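Local atomic coordinates of Lactamase_B domain-containing protein (Bacillus lehensis G1, PDB entry 7EV5), a protein that binds two zinc ions as a dual-activity metallo-beta-lactamase-fold protein, probably a hydrolase, that resembles both B3 metallo-beta-lactamases and glyoxalase II. Residues H108-E113 with G134-Y139; I37-L40 with Q44-P47; R184-V187 with P193-T196. All coordinates share one frame; numbering follows the deposited sequence.

Contact 1 (H108-E113 with G134-Y139); sequences HLLTNE and GSVSYY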
ATOM      1  N   HIS A 108       4.077  -9.039  11.469  1.00 10.67           N
ATOM      2  CA  HIS A 108       2.668  -9.396  11.487  1.00 10.19           C
ATOM      3  C   HIS A 108       2.315  -9.839  10.077  1.00 11.31           C
ATOM      4  O   HIS A 108       2.561  -9.091   9.126  1.00 10.98           O
ATOM      5  CB  HIS A 108       1.806  -8.185  11.866  1.00 13.24           C
ATOM      6  CG  HIS A 108       1.825  -7.854  13.327  1.00 13.49           C
ATOM      7  ND1 HIS A 108       2.839  -7.138  13.926  1.00 18.00           N
ATOM      8  CD2 HIS A 108       0.930  -8.129  14.305  1.00 13.11           C
ATOM      9  CE1 HIS A 108       2.570  -6.998  15.215  1.00 14.08           C
ATOM     10  NE2 HIS A 108       1.415  -7.582  15.465  1.00 18.18           N
ATOM     11  N   LEU A 109       1.753 -11.036   9.930  1.00 11.44           N
ATOM     12  CA  LEU A 109       1.431 -11.599   8.623  1.00 10.84           C
ATOM     13  C   LEU A 109      -0.080 -11.729   8.471  1.00 12.58           C
ATOM     14  O   LEU A 109      -0.736 -12.405   9.278  1.00 15.03           O
ATOM     15  CB  LEU A 109       2.100 -12.952   8.403  1.00 11.29           C
ATOM     16  CG  LEU A 109       3.623 -12.942   8.417  1.00 11.57           C
ATOM     17  CD1 LEU A 109       4.162 -14.367   8.302  1.00 10.97           C
ATOM     18  CD2 LEU A 109       4.155 -12.078   7.292  1.00 12.62           C
ATOM     19  N   LEU A 110      -0.615 -11.099   7.425  1.00  9.90           N
ATOM     20  CA  LEU A 110      -2.035 -11.129   7.112  1.00 10.20           C
ATOM     21  C   LEU A 110      -2.391 -12.360   6.284  1.00 11.87           C
ATOM     22  O   LEU A 110      -1.580 -12.874   5.505  1.00 12.26           O
ATOM     23  CB  LEU A 110      -2.417  -9.868   6.327  1.00 11.05           C
ATOM     24  CG  LEU A 110      -2.232  -8.560   7.098  1.00 13.66           C
ATOM     25  CD1 LEU A 110      -2.169  -7.378   6.138  1.00 16.76           C
ATOM     26  CD2 LEU A 110      -3.326  -8.376   8.130  1.00 18.17           C
ATOM     27  N   THR A 111      -3.629 -12.830   6.458  1.00 13.56           N
ATOM     28  CA  THR A 111      -4.169 -13.926   5.661  1.00 14.82           C
ATOM     29  C   THR A 111      -5.565 -13.579   5.169  1.00 17.65           C
ATOM     30  O   THR A 111      -5.724 -12.977   4.101  1.00 18.79           O
ATOM     31  CB  THR A 111      -4.205 -15.234   6.460  1.00 17.07           C
ATOM     32  OG1 THR A 111      -4.785 -15.008   7.752  1.00 17.52           O
ATOM     33  CG2 THR A 111      -2.816 -15.783   6.616  1.00 17.09           C
ATOM     34  N   ASN A 112      -6.581 -13.917   5.964  1.00 17.69           N
ATOM     35  CA  ASN A 112      -7.971 -13.737   5.569  1.00 17.29           C
ATOM     36  C   ASN A 112      -8.748 -12.846   6.525  1.00 20.09           C
ATOM     37  O   ASN A 112      -9.980 -12.814   6.447  1.00 20.30           O
ATOM     38  CB  ASN A 112      -8.672 -15.094   5.447  1.00 25.62           C
ATOM     39  CG  ASN A 112      -8.688 -15.850   6.754  1.00 31.75           C
ATOM     40  OD1 ASN A 112      -7.665 -15.960   7.424  1.00 42.19           O
ATOM     41  ND2 ASN A 112      -9.852 -16.371   7.128  1.00 50.59           N
ATOM     42  N   GLU A 113      -8.069 -12.152   7.435  1.00 15.82           N
ATOM     43  CA  GLU A 113      -8.733 -11.183   8.305  1.00 17.21           C
ATOM     44  C   GLU A 113      -9.522 -10.182   7.483  1.00 20.83           C
ATOM     45  O   GLU A 113      -9.035  -9.663   6.476  1.00 21.26           O
ATOM     46  CB  GLU A 113      -7.697 -10.410   9.118  1.00 25.21           C
ATOM     47  CG  GLU A 113      -6.921 -11.245  10.081  1.00 30.71           C
ATOM     48  CD  GLU A 113      -5.623 -11.723   9.487  1.00 26.28           C
ATOM     49  OE1 GLU A 113      -5.409 -11.530   8.265  1.00 16.34           O
ATOM     50  OE2 GLU A 113      -4.820 -12.293  10.250  1.00 32.31           O
ATOM     51  N   GLY A 134       0.037 -11.176  -2.841  1.00 10.42           N
ATOM     52  CA  GLY A 134      -0.254 -10.771  -1.482  1.00 10.60           C
ATOM     53  C   GLY A 134      -0.749  -9.342  -1.390  1.00 10.30           C
ATOM     54  O   GLY A 134      -0.705  -8.728  -0.325  1.00  9.94           O
ATOM     55  N   SER A 135      -1.241  -8.805  -2.503  1.00  9.07           N
ATOM     56  CA  SER A 135      -1.795  -7.458  -2.494  1.00  8.23           C
ATOM     57  C   SER A 135      -3.044  -7.415  -1.624  1.00  7.65           C
ATOM     58  O   SER A 135      -3.978  -8.208  -1.804  1.00  9.93           O
ATOM     59  CB  SER A 135      -2.190  -7.063  -3.910  1.00  8.22           C
ATOM     60  OG  SER A 135      -1.114  -6.511  -4.643  1.00  9.46           O
ATOM     61  N   VAL A 136      -3.067  -6.443  -0.718  1.00  8.19           N
ATOM     62  CA  VAL A 136      -4.232  -6.194   0.112  0.57 11.03           C
ATOM     63  C   VAL A 136      -4.576  -4.718   0.039  1.00  9.78           C
ATOM     64  O   VAL A 136      -3.750  -3.864  -0.297  1.00 10.51           O
ATOM     65  CB  VAL A 136      -4.078  -6.638   1.582  0.57 10.10           C
ATOM     66  CG1 VAL A 136      -3.786  -8.134   1.674  0.57 10.29           C
ATOM     67  CG2 VAL A 136      -3.008  -5.828   2.271  0.57  8.91           C
ATOM     68  N   SER A 137      -5.849  -4.436   0.298  1.00  8.60           N
ATOM     69  CA  SER A 137      -6.372  -3.073   0.342  1.00  9.57           C
ATOM     70  C   SER A 137      -6.967  -2.798   1.714  1.00  9.33           C
ATOM     71  O   SER A 137      -7.729  -3.617   2.245  1.00 10.19           O
ATOM     72  CB  SER A 137      -7.431  -2.867  -0.737  1.00 11.40           C
ATOM     73  OG  SER A 137      -6.860  -3.080  -2.014  1.00 10.34           O
ATOM     74  N   TYR A 138      -6.622  -1.650   2.281  1.00  9.76           N
ATOM     75  CA  TYR A 138      -7.041  -1.282   3.629  1.00  8.34           C
ATOM     76  C   TYR A 138      -8.078  -0.169   3.522  1.00 10.15           C
ATOM     77  O   TYR A 138      -7.756   0.946   3.097  1.00 10.49           O
ATOM     78  CB  TYR A 138      -5.847  -0.784   4.434  1.00  9.67           C
ATOM     79  CG  TYR A 138      -4.668  -1.742   4.540  1.00  9.05           C
ATOM     80  CD1 TYR A 138      -4.616  -2.692   5.549  1.00  9.79           C
ATOM     81  CD2 TYR A 138      -3.602  -1.678   3.645  1.00  9.96           C
ATOM     82  CE1 TYR A 138      -3.546  -3.551   5.677  1.00  9.90           C
ATOM     83  CE2 TYR A 138      -2.510  -2.526   3.771  1.00  8.56           C
ATOM     84  CZ  TYR A 138      -2.498  -3.464   4.792  1.00  8.73           C
ATOM     85  OH  TYR A 138      -1.436  -4.319   4.937  1.00 10.26           O
ATOM     86  N   TYR A 139      -9.315  -0.463   3.903  1.00 10.63           N
ATOM     87  CA  TYR A 139     -10.405   0.504   3.831  1.00 11.57           C
ATOM     88  C   TYR A 139     -10.600   1.146   5.199  1.00 11.92           C
ATOM     89  O   TYR A 139     -10.856   0.453   6.190  1.00 12.76           O
ATOM     90  CB  TYR A 139     -11.684  -0.194   3.377  1.00 12.53           C
ATOM     91  CG  TYR A 139     -12.928   0.665   3.381  1.00 15.82           C
ATOM     92  CD1 TYR A 139     -12.970   1.867   2.697  1.00 15.68           C
ATOM     93  CD2 TYR A 139     -14.076   0.243   4.035  1.00 21.24           C
ATOM     94  CE1 TYR A 139     -14.121   2.654   2.692  1.00 17.19           C
ATOM     95  CE2 TYR A 139     -15.224   1.013   4.032  1.00 20.67           C
ATOM     96  CZ  TYR A 139     -15.240   2.216   3.357  1.00 19.34           C
ATOM     97  OH  TYR A 139     -16.388   2.976   3.355  1.00 23.72           O
TER
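Leu110 meets Tyr138 and Val136 through a single methyl group, a worked example of how two beta sheets can touch with no hydrogen bond between the touching segments. Its CD1 lies 3.4 Å from Tyr138 OH. The approach to the phenol ring is oblique, with Leu110 CD1 4.1 Å from Tyr138 CE1. The same methyl also lies 4.2 Å from Val136 CG2. Leu110 and Tyr138 extend from opposite directions. The tyrosine places its CG opposite the carbonyl carbon (chi1 -56°), and the ring reaches back to the leucine although its CB does not aim there. The hydroxyl oxygen is not left to apolar neighbours, since Tyr138 OH hydrogen-bonds to Leu52 O, a bond that limits where the ring end can go. Just past Leu110 the chain turns, and Thr111 N donates to Glu113 OE1 at 2.9 Å, nearly straight at 172° and on the syn side of the carboxylate. Leu110, at the end of edge strand 108-110 beside strand 74-77, reaches strand 136-140 of the second sheet. The contact brings one sheet's edge against the other, in the interior of the alpha-beta/beta-alpha sandwich characteristic of the metallo-beta-lactamase fold.

Contact 2 (I37-L40 with Q44-P47); sequences ITWL and QLTP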
ATOM      1  N   ILE A  37      10.826  10.218   7.331  1.00 12.24           N
ATOM      2  CA  ILE A  37      11.093  10.220   8.772  1.00 12.26           C
ATOM      3  C   ILE A  37      11.148  11.644   9.310  1.00 14.21           C
ATOM      4  O   ILE A  37      10.533  11.957  10.338  1.00 16.11           O
ATOM      5  CB  ILE A  37      12.384   9.440   9.090  1.00 15.87           C
ATOM      6  CG1 ILE A  37      12.161   7.939   8.898  1.00 17.20           C
ATOM      7  CG2 ILE A  37      12.848   9.720  10.525  1.00 19.22           C
ATOM      8  CD1 ILE A  37      13.452   7.156   8.748  1.00 18.82           C
ATOM      9  N   THR A  38      11.879  12.529   8.622  1.00 14.16           N
ATOM     10  CA  THR A  38      11.991  13.903   9.108  1.00 15.10           C
ATOM     11  C   THR A  38      10.658  14.636   9.039  1.00 15.61           C
ATOM     12  O   THR A  38      10.372  15.460   9.913  1.00 15.02           O
ATOM     13  CB  THR A  38      13.110  14.679   8.401  1.00 16.36           C
ATOM     14  OG1 THR A  38      12.852  14.747   6.995  1.00 16.93           O
ATOM     15  CG2 THR A  38      14.474  14.030   8.649  1.00 19.37           C
ATOM     16  N   TRP A  39       9.819  14.350   8.032  1.00 14.55           N
ATOM     17  CA  TRP A  39       8.489  14.957   8.003  1.00 12.98           C
ATOM     18  C   TRP A  39       7.667  14.531   9.210  1.00 14.22           C
ATOM     19  O   TRP A  39       7.043  15.366   9.877  1.00 15.10           O
ATOM     20  CB  TRP A  39       7.747  14.618   6.709  1.00 16.03           C
ATOM     21  CG  TRP A  39       6.359  15.213   6.657  1.00 13.52           C
ATOM     22  CD1 TRP A  39       6.040  16.485   6.316  1.00 14.22           C
ATOM     23  CD2 TRP A  39       5.121  14.563   6.980  1.00 13.89           C
ATOM     24  NE1 TRP A  39       4.680  16.672   6.387  1.00 19.20           N
ATOM     25  CE2 TRP A  39       4.094  15.505   6.799  1.00 16.79           C
ATOM     26  CE3 TRP A  39       4.781  13.275   7.403  1.00 14.16           C
ATOM     27  CZ2 TRP A  39       2.750  15.203   7.019  1.00 17.28           C
ATOM     28  CZ3 TRP A  39       3.443  12.976   7.621  1.00 18.77           C
ATOM     29  CH2 TRP A  39       2.447  13.936   7.427  1.00 15.70           C
ATOM     30  N   LEU A  40       7.653  13.228   9.505  1.00 14.73           N
ATOM     31  CA  LEU A  40       6.920  12.743  10.670  1.00 15.61           C
ATOM     32  C   LEU A  40       7.390  13.439  11.941  1.00 15.50           C
ATOM     33  O   LEU A  40       6.575  13.813  12.794  1.00 14.21           O
ATOM     34  CB  LEU A  40       7.098  11.228  10.804  1.00 14.67           C
ATOM     35  CG  LEU A  40       6.391  10.375   9.749  1.00 11.81           C
ATOM     36  CD1 LEU A  40       7.037   9.010   9.682  1.00 13.76           C
ATOM     37  CD2 LEU A  40       4.901  10.268  10.057  1.00 13.79           C
ATOM     38  N   GLN A  44       5.572  16.159  14.548  1.00 17.42           N
ATOM     39  CA  GLN A  44       5.373  15.605  15.885  1.00 18.62           C
ATOM     40  C   GLN A  44       4.330  14.488  15.876  1.00 20.99           C
ATOM     41  O   GLN A  44       3.508  14.369  16.785  1.00 22.90           O
ATOM     42  CB  GLN A  44       5.053  16.704  16.905  1.00 22.79           C
ATOM     43  CG  GLN A  44       6.009  17.897  16.795  1.00 22.34           C
ATOM     44  CD  GLN A  44       5.962  18.826  17.999  1.00 30.34           C
ATOM     45  OE1 GLN A  44       6.077  18.389  19.144  1.00 28.16           O
ATOM     46  NE2 GLN A  44       5.804  20.115  17.739  1.00 30.83           N
ATOM     47  N   LEU A  45       4.359  13.669  14.822  1.00 15.36           N
ATOM     48  CA  LEU A  45       3.466  12.526  14.700  1.00 18.40           C
ATOM     49  C   LEU A  45       4.145  11.283  15.260  1.00 16.73           C
ATOM     50  O   LEU A  45       5.344  11.073  15.063  1.00 19.33           O
ATOM     51  CB  LEU A  45       3.100  12.296  13.231  1.00 15.67           C
ATOM     52  CG  LEU A  45       2.146  13.324  12.610  1.00 19.45           C
ATOM     53  CD1 LEU A  45       2.091  13.227  11.086  1.00 17.50           C
ATOM     54  CD2 LEU A  45       0.742  13.199  13.197  1.00 18.02           C
ATOM     55  N   THR A  46       3.368  10.459  15.960  1.00 18.72           N
ATOM     56  CA  THR A  46       3.870   9.205  16.511  1.00 16.64           C
ATOM     57  C   THR A  46       3.312   8.047  15.697  1.00 15.07           C
ATOM     58  O   THR A  46       2.137   7.687  15.856  1.00 16.01           O
ATOM     59  CB  THR A  46       3.445   9.078  17.976  1.00 15.94           C
ATOM     60  OG1 THR A  46       4.082  10.114  18.737  1.00 23.05           O
ATOM     61  CG2 THR A  46       3.844   7.730  18.547  1.00 20.45           C
ATOM     62  N   PRO A  47       4.098   7.435  14.816  1.00 14.27           N
ATOM     63  CA  PRO A  47       3.571   6.305  14.045  1.00 14.86           C
ATOM     64  C   PRO A  47       3.412   5.075  14.920  1.00 13.79           C
ATOM     65  O   PRO A  47       4.164   4.856  15.871  1.00 15.97           O
ATOM     66  CB  PRO A  47       4.626   6.080  12.956  1.00 18.01           C
ATOM     67  CG  PRO A  47       5.852   6.723  13.453  1.00 21.10           C
ATOM     68  CD  PRO A  47       5.461   7.815  14.409  1.00 15.52           C
TER
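Leu40 O receives the hydrogen bond that closes this helix end: Leu45 N lies 3.0 Å from Leu40 O, with an angle of 166° at the hydrogen. The donor sits somewhat off the carbonyl plane, tilted by 17°. Gln44 N also approaches Leu40 O, but its angle is too poor for a bond, so the grip on this oxygen comes from Leu45. The geometry is that of a Schellman motif, in which Gln44, the first residue to leave helical angles, takes a positive phi and turns the chain so that backbone N-H groups point back into the last turn. The bond from Leu45 N to Leu40 O is the long, 6→1 bond of the motif, and the leucines at its two ends also make the apolar contact that commonly accompanies it.

Leu45 turns its CB toward the helix and brings it close to the carbonyl it binds. Leu45 CB is 4.2 Å from Leu40 CD2, the two leucine side chains meeting at about a right angle. Farther out, Leu45 CD1 rests 3.7 Å from Trp39 CZ3, and CH2 of the same six-membered ring is equally near. This approach to the indole is oblique. Trp39 carries CG opposite its backbone N (chi1 179°), which brings the far rim of the indole round to the leucine even though its CB sets off in another direction.

The contact thus forms the turn from helix to second strand in the beta-alpha-beta unit of strand 23-27, helix 33-42 and strand 46-51. Trp39 reaches Ile5 and Val16 of strands 2-7 and 12-18, while Leu45 touches Tyr18. Leu40 and Pro47 both meet Ile26 of strand 23-27 and Phe70, so the helix end packs against both the sheet and helix 63-70.

Contact 3 (R184-V187 with P193-T196); sequences RTIV and PLTT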
ATOM      1  N   ARG A 184     -17.999   7.733  -2.977  1.00 20.04           N
ATOM      2  CA  ARG A 184     -17.196   8.863  -2.513  1.00 16.47           C
ATOM      3  C   ARG A 184     -15.849   8.450  -1.929  1.00 17.82           C
ATOM      4  O   ARG A 184     -15.039   9.327  -1.613  1.00 16.85           O
ATOM      5  CB  ARG A 184     -17.967   9.750  -1.517  1.00 16.57           C
ATOM      6  CG  ARG A 184     -17.880   9.321  -0.050  1.00 25.97           C
ATOM      7  CD  ARG A 184     -18.406  10.412   0.900  1.00 19.97           C
ATOM      8  NE  ARG A 184     -18.175  10.068   2.302  1.00 27.53           N
ATOM      9  CZ  ARG A 184     -17.527  10.833   3.168  1.00 23.36           C
ATOM     10  NH1 ARG A 184     -17.033  12.002   2.784  1.00 26.40           N
ATOM     11  NH2 ARG A 184     -17.367  10.433   4.424  1.00 27.63           N
ATOM     12  N   THR A 185     -15.591   7.148  -1.792  1.00 17.62           N
ATOM     13  CA  THR A 185     -14.341   6.674  -1.207  1.00 13.41           C
ATOM     14  C   THR A 185     -13.151   7.114  -2.045  1.00 11.43           C
ATOM     15  O   THR A 185     -13.110   6.891  -3.257  1.00 13.87           O
ATOM     16  CB  THR A 185     -14.352   5.148  -1.144  1.00 13.18           C
ATOM     17  OG1 THR A 185     -15.516   4.708  -0.439  1.00 16.69           O
ATOM     18  CG2 THR A 185     -13.109   4.641  -0.409  1.00 13.54           C
ATOM     19  N   ILE A 186     -12.166   7.727  -1.387  1.00 12.39           N
ATOM     20  CA  ILE A 186     -10.934   8.086  -2.080  1.00 13.87           C
ATOM     21  C   ILE A 186     -10.117   6.827  -2.331  1.00 11.74           C
ATOM     22  O   ILE A 186      -9.930   5.998  -1.431  1.00 11.76           O
ATOM     23  CB  ILE A 186     -10.146   9.119  -1.263  1.00 12.05           C
ATOM     24  CG1 ILE A 186     -10.861  10.475  -1.314  1.00 14.73           C
ATOM     25  CG2 ILE A 186      -8.715   9.234  -1.762  1.00 16.10           C
ATOM     26  CD1 ILE A 186     -10.301  11.496  -0.329  1.00 15.48           C
ATOM     27  N   VAL A 187      -9.660   6.661  -3.572  1.00 11.31           N
ATOM     28  CA  VAL A 187      -8.735   5.590  -3.926  1.00 12.39           C
ATOM     29  C   VAL A 187      -7.329   6.161  -3.778  1.00 11.13           C
ATOM     30  O   VAL A 187      -6.881   6.980  -4.591  1.00 12.78           O
ATOM     31  CB  VAL A 187      -9.001   5.047  -5.331  1.00 12.32           C
ATOM     32  CG1 VAL A 187      -7.959   3.995  -5.710  1.00 13.64           C
ATOM     33  CG2 VAL A 187     -10.393   4.447  -5.394  1.00 15.01           C
ATOM     34  N   PRO A 193      -2.126  10.317  -9.156  1.00 13.61           N
ATOM     35  CA  PRO A 193      -3.021  11.143  -8.337  1.00 13.29           C
ATOM     36  C   PRO A 193      -4.086  10.343  -7.603  1.00 13.78           C
ATOM     37  O   PRO A 193      -4.457   9.231  -7.984  1.00 13.19           O
ATOM     38  CB  PRO A 193      -3.685  12.071  -9.367  1.00 14.50           C
ATOM     39  CG  PRO A 193      -2.781  12.062 -10.548  1.00 17.04           C
ATOM     40  CD  PRO A 193      -2.157  10.694 -10.579  1.00 14.78           C
ATOM     41  N   LEU A 194      -4.609  10.959  -6.543  1.00 15.26           N
ATOM     42  CA  LEU A 194      -5.791  10.433  -5.878  1.00 12.04           C
ATOM     43  C   LEU A 194      -6.981  10.440  -6.832  1.00 14.49           C
ATOM     44  O   LEU A 194      -7.051  11.229  -7.777  1.00 15.67           O
ATOM     45  CB  LEU A 194      -6.126  11.295  -4.663  1.00 14.75           C
ATOM     46  CG  LEU A 194      -5.131  11.312  -3.510  1.00 12.57           C
ATOM     47  CD1 LEU A 194      -5.556  12.357  -2.500  1.00 18.59           C
ATOM     48  CD2 LEU A 194      -5.040   9.933  -2.857  1.00 14.52           C
ATOM     49  N   THR A 195      -7.928   9.543  -6.575  1.00 12.47           N
ATOM     50  CA  THR A 195      -9.185   9.507  -7.302  1.00 15.31           C
ATOM     51  C   THR A 195     -10.264   9.003  -6.350  1.00 15.11           C
ATOM     52  O   THR A 195     -10.038   8.881  -5.146  1.00 13.44           O
ATOM     53  CB  THR A 195      -9.034   8.710  -8.603  1.00 15.36           C
ATOM     54  OG1 THR A 195     -10.200   8.908  -9.406  1.00 14.77           O
ATOM     55  CG2 THR A 195      -8.839   7.228  -8.322  1.00 15.24           C
ATOM     56  N   THR A 196     -11.460   8.756  -6.877  1.00 14.39           N
ATOM     57  CA  THR A 196     -12.516   8.150  -6.082  1.00 13.63           C
ATOM     58  C   THR A 196     -13.077   6.956  -6.832  1.00 13.92           C
ATOM     59  O   THR A 196     -12.877   6.805  -8.042  1.00 14.80           O
ATOM     60  CB  THR A 196     -13.665   9.119  -5.743  1.00 15.93           C
ATOM     61  OG1 THR A 196     -14.283   9.562  -6.959  1.00 19.51           O
ATOM     62  CG2 THR A 196     -13.156  10.311  -4.940  1.00 18.39           C
TER
HETATM   63  O   HOH W   1      -5.221   6.846  -6.780  1.00 22.34           O
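Val187 and Thr195 form the hydrogen-bonded pair of an antiparallel beta hairpin, strand 186-189 with edge strand 195-196, whose connection carries the zinc ligand His191. The hairpin shows how one pair can be unevenly joined. Val187 N donates to Thr195 O at only 2.7 Å, although the donor stands 46° above the carbonyl plane. Beside this bond the backbones close in: Thr196 CA comes within 3.1 Å of Thr185 O, a CA-H...O contact belonging to the non-hydrogen-bonded Ile186-Thr196 pair. On the buried face Val187 CB meets Thr195 CG2 at 3.7 Å. Thr195 turns OG1 opposite its backbone N (chi1 -169°), and that hydroxyl is hydrogen-bonded to Glu200 in helix 197-203.

Toward Leu194 the hairpin relaxes. The return bond from Thr195 N to Val187 O is weak at 3.4 Å, and a water lies 2.8 Å from both Val187 O and Pro193 O. The more exposed Ile186 and Leu194 meet obliquely, CG2 to CD2 at 3.9 Å, and both touch Phe2. Exposed Arg184 lies on the open side, its O 3.9 Å from Thr196 CG2. Thr196 is the N-cap of that helix: its OG1 binds Gln199 N, while its CB packs 3.4 Å from Thr185 O.

How the contacts relate
The three contacts fall at three places in one two-sheet fold. Contact 2 closes a beta-alpha-beta unit of the first sheet, contact 1 joins that sheet to the second, and contact 3 forms a hairpin at the second sheet's far edge. Contacts 1 and 3 touch directly, Tyr139 CE1 packing 3.8 Å from Thr185 CG2. Contact 2 stands clear of both, its nearest atoms about 12 Å from contact 1 and 13 Å from contact 3. The side chains of Val136 and Val187 are about 12 and 13 Å from a zinc ion. Val136 lies about 7 Å from the zinc ligand His54, side chain to side chain, and ligand His191 lies between the segments of contact 3.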